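Local coordinates for protein bradyzoite surface antigen BSR4 (Toxoplasma gondii, PDB 2JKS) that is a surface antigen of the bradyzoite stage, a zinc-binding member of the SAG1-related superfamily that probably mediates contact with the host, at residues A[242-247]-A[257-262]. Numbering follows the deposited sequence.
Sequences KSWWVT and LTIPQT
Two neighbouring tryptophans, W244 and W245, meet the chain from L257 to P260 in different ways, a worked case of aromatic rings packing on aliphatic groups at the open end of a β-hairpin. The indole of W244 turns one face to I259 and P260. P260 CD stands over its five-membered ring, 3.5 Å from the centroid and 18° off the normal, a CH-pi contact in which the two side chains run across each other at about a right angle. On the same face but farther out, I259 CG2 touches CZ3 of W244 at 3.8 Å. L257 CD1 comes instead near the plane of this indole, at its edge. For W245 the partner is L257: its CB sits 3.6 Å from the centroid of the six-membered ring, almost on the normal, while CD1 extends over the pyrrole side and reaches W245 NE1 at 3.7 Å. CG of L257 stands anti to the backbone N (chi1 173°), and the second torsion then brings CD1 over the W245 ring.

These residues lie at the open end of the antiparallel hairpin formed by strands 245-247 and 254-258 in the second SRS domain, strand 245-247 being at the edge of its sheet. W245 and L257 form a non-hydrogen-bonded pair on the face where L257 also meets M191; Y213 meets the W245 ring edge-to-face.

Polar contacts converge on the carbonyl of W244. T258 N donates to W244 O at 2.9 Å, nearly straight at 165°, and L257 CA adds a CA-H...O contact to that oxygen. One water donates to W244 O and also hydrogen-bonds T258 OG1 at 2.9 Å, tying the threonine hydroxyl to the opposing backbone.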
loop_
_atom_site.group_PDB
_atom_site.type_symbol
_atom_site.label_atom_id
_atom_site.label_comp_id
_atom_site.label_asym_id
_atom_site.label_seq_id
_atom_site.Cartn_x
_atom_site.Cartn_y
_atom_site.Cartn_z
ATOM N N LYS A 242 15.184 23.133 18.151
ATOM C CA LYS A 242 15.361 21.982 17.240
ATOM C C LYS A 242 15.209 20.661 17.960
ATOM O O LYS A 242 14.754 19.680 17.354
ATOM C CB LYS A 242 16.746 22.003 16.583
ATOM C CG LYS A 242 16.873 22.847 15.350
ATOM C CD LYS A 242 18.256 22.605 14.722
ATOM C CE LYS A 242 18.151 21.725 13.555
ATOM N NZ LYS A 242 19.265 22.084 12.629
ATOM N N SER A 243 15.574 20.622 19.242
ATOM C CA SER A 243 15.503 19.361 20.004
ATOM C C SER A 243 14.073 18.879 20.229
ATOM O O SER A 243 13.859 17.723 20.636
ATOM C CB SER A 243 16.228 19.488 21.357
ATOM O OG SER A 243 15.535 20.364 22.235
ATOM N N TRP A 244 13.090 19.755 19.978
ATOM C CA TRP A 244 11.671 19.356 20.068
ATOM C C TRP A 244 11.342 18.248 19.027
ATOM O O TRP A 244 10.403 17.483 19.184
ATOM C CB TRP A 244 10.756 20.572 19.852
ATOM C CG TRP A 244 10.664 21.616 20.980
ATOM C CD1 TRP A 244 11.528 21.811 22.033
ATOM C CD2 TRP A 244 9.675 22.669 21.074
ATOM N NE1 TRP A 244 11.101 22.893 22.800
ATOM C CE2 TRP A 244 9.982 23.443 22.214
ATOM C CE3 TRP A 244 8.570 23.023 20.299
ATOM C CZ2 TRP A 244 9.185 24.548 22.623
ATOM C CZ3 TRP A 244 7.771 24.119 20.698
ATOM C CH2 TRP A 244 8.088 24.861 21.863
ATOM N N TRP A 245 12.111 18.184 17.951
ATOM C CA TRP A 245 11.995 17.080 16.989
ATOM C C TRP A 245 13.064 16.043 17.231
ATOM O O TRP A 245 14.262 16.392 17.381
ATOM C CB TRP A 245 12.212 17.572 15.584
ATOM C CG TRP A 245 11.058 18.314 14.972
ATOM C CD1 TRP A 245 10.922 19.657 14.849
ATOM C CD2 TRP A 245 9.901 17.726 14.367
ATOM N NE1 TRP A 245 9.745 19.962 14.203
ATOM C CE2 TRP A 245 9.102 18.791 13.884
ATOM C CE3 TRP A 245 9.479 16.401 14.146
ATOM C CZ2 TRP A 245 7.889 18.571 13.221
ATOM C CZ3 TRP A 245 8.268 16.180 13.468
ATOM C CH2 TRP A 245 7.483 17.255 13.029
ATOM N N VAL A 246 12.643 14.793 17.283
ATOM C CA VAL A 246 13.568 13.651 17.200
ATOM C C VAL A 246 13.228 12.687 16.039
ATOM O O VAL A 246 12.113 12.195 15.893
ATOM C CB VAL A 246 13.919 12.968 18.602
ATOM C CG1 VAL A 246 13.367 13.731 19.816
ATOM C CG2 VAL A 246 13.650 11.461 18.648
ATOM N N THR A 247 14.232 12.457 15.213
ATOM C CA THR A 247 14.115 11.655 14.015
ATOM C C THR A 247 14.688 10.275 14.279
ATOM O O THR A 247 15.773 10.130 14.879
ATOM C CB THR A 247 14.826 12.351 12.858
ATOM O OG1 THR A 247 14.219 13.629 12.671
ATOM C CG2 THR A 247 14.712 11.555 11.549
ATOM N N LEU A 257 7.530 15.176 16.977
ATOM C CA LEU A 257 7.600 16.485 17.623
ATOM C C LEU A 257 6.974 16.375 19.028
ATOM O O LEU A 257 5.917 15.775 19.180
ATOM C CB LEU A 257 6.824 17.506 16.781
ATOM C CG LEU A 257 6.641 18.896 17.391
ATOM C CD1 LEU A 257 7.954 19.624 17.464
ATOM C CD2 LEU A 257 5.631 19.703 16.537
ATOM N N THR A 258 7.682 16.885 20.047
ATOM C CA THR A 258 7.171 16.970 21.426
ATOM C C THR A 258 7.292 18.410 21.833
ATOM O O THR A 258 8.410 18.946 21.922
ATOM C CB THR A 258 7.985 16.096 22.406
ATOM O OG1 THR A 258 7.979 14.747 21.927
ATOM C CG2 THR A 258 7.390 16.182 23.835
ATOM N N ILE A 259 6.150 19.075 21.999
ATOM C CA ILE A 259 6.132 20.429 22.503
ATOM C C ILE A 259 6.065 20.317 24.024
ATOM O O ILE A 259 5.080 19.821 24.508
ATOM C CB ILE A 259 4.888 21.237 22.005
ATOM C CG1 ILE A 259 4.888 21.392 20.467
ATOM C CG2 ILE A 259 4.830 22.590 22.649
ATOM C CD1 ILE A 259 3.501 21.808 19.931
ATOM N N PRO A 260 7.105 20.779 24.765
ATOM C CA PRO A 260 7.054 20.704 26.237
ATOM C C PRO A 260 5.747 21.331 26.767
ATOM O O PRO A 260 5.247 22.346 26.231
ATOM C CB PRO A 260 8.307 21.492 26.675
ATOM C CG PRO A 260 9.228 21.425 25.490
ATOM C CD PRO A 260 8.376 21.356 24.289
ATOM N N GLN A 261 5.120 20.696 27.756
ATOM C CA GLN A 261 3.714 21.070 28.036
ATOM C C GLN A 261 3.498 22.510 28.465
ATOM O O GLN A 261 2.424 23.042 28.271
ATOM C CB GLN A 261 3.053 20.107 29.022
ATOM C CG GLN A 261 3.050 18.677 28.517
ATOM C CD GLN A 261 2.501 17.691 29.504
ATOM O OE1 GLN A 261 3.144 17.378 30.502
ATOM N NE2 GLN A 261 1.333 17.154 29.215
ATOM N N THR A 262 4.499 23.135 29.052
ATOM C CA THR A 262 4.437 24.536 29.434
ATOM C C THR A 262 4.816 25.515 28.308
ATOM O O THR A 262 4.797 26.739 28.507
ATOM C CB THR A 262 5.342 24.821 30.670
ATOM O OG1 THR A 262 6.717 24.554 30.357
ATOM C CG2 THR A 262 4.907 23.938 31.876
HETATM O O HOH W 1 10.231 14.449 20.135
#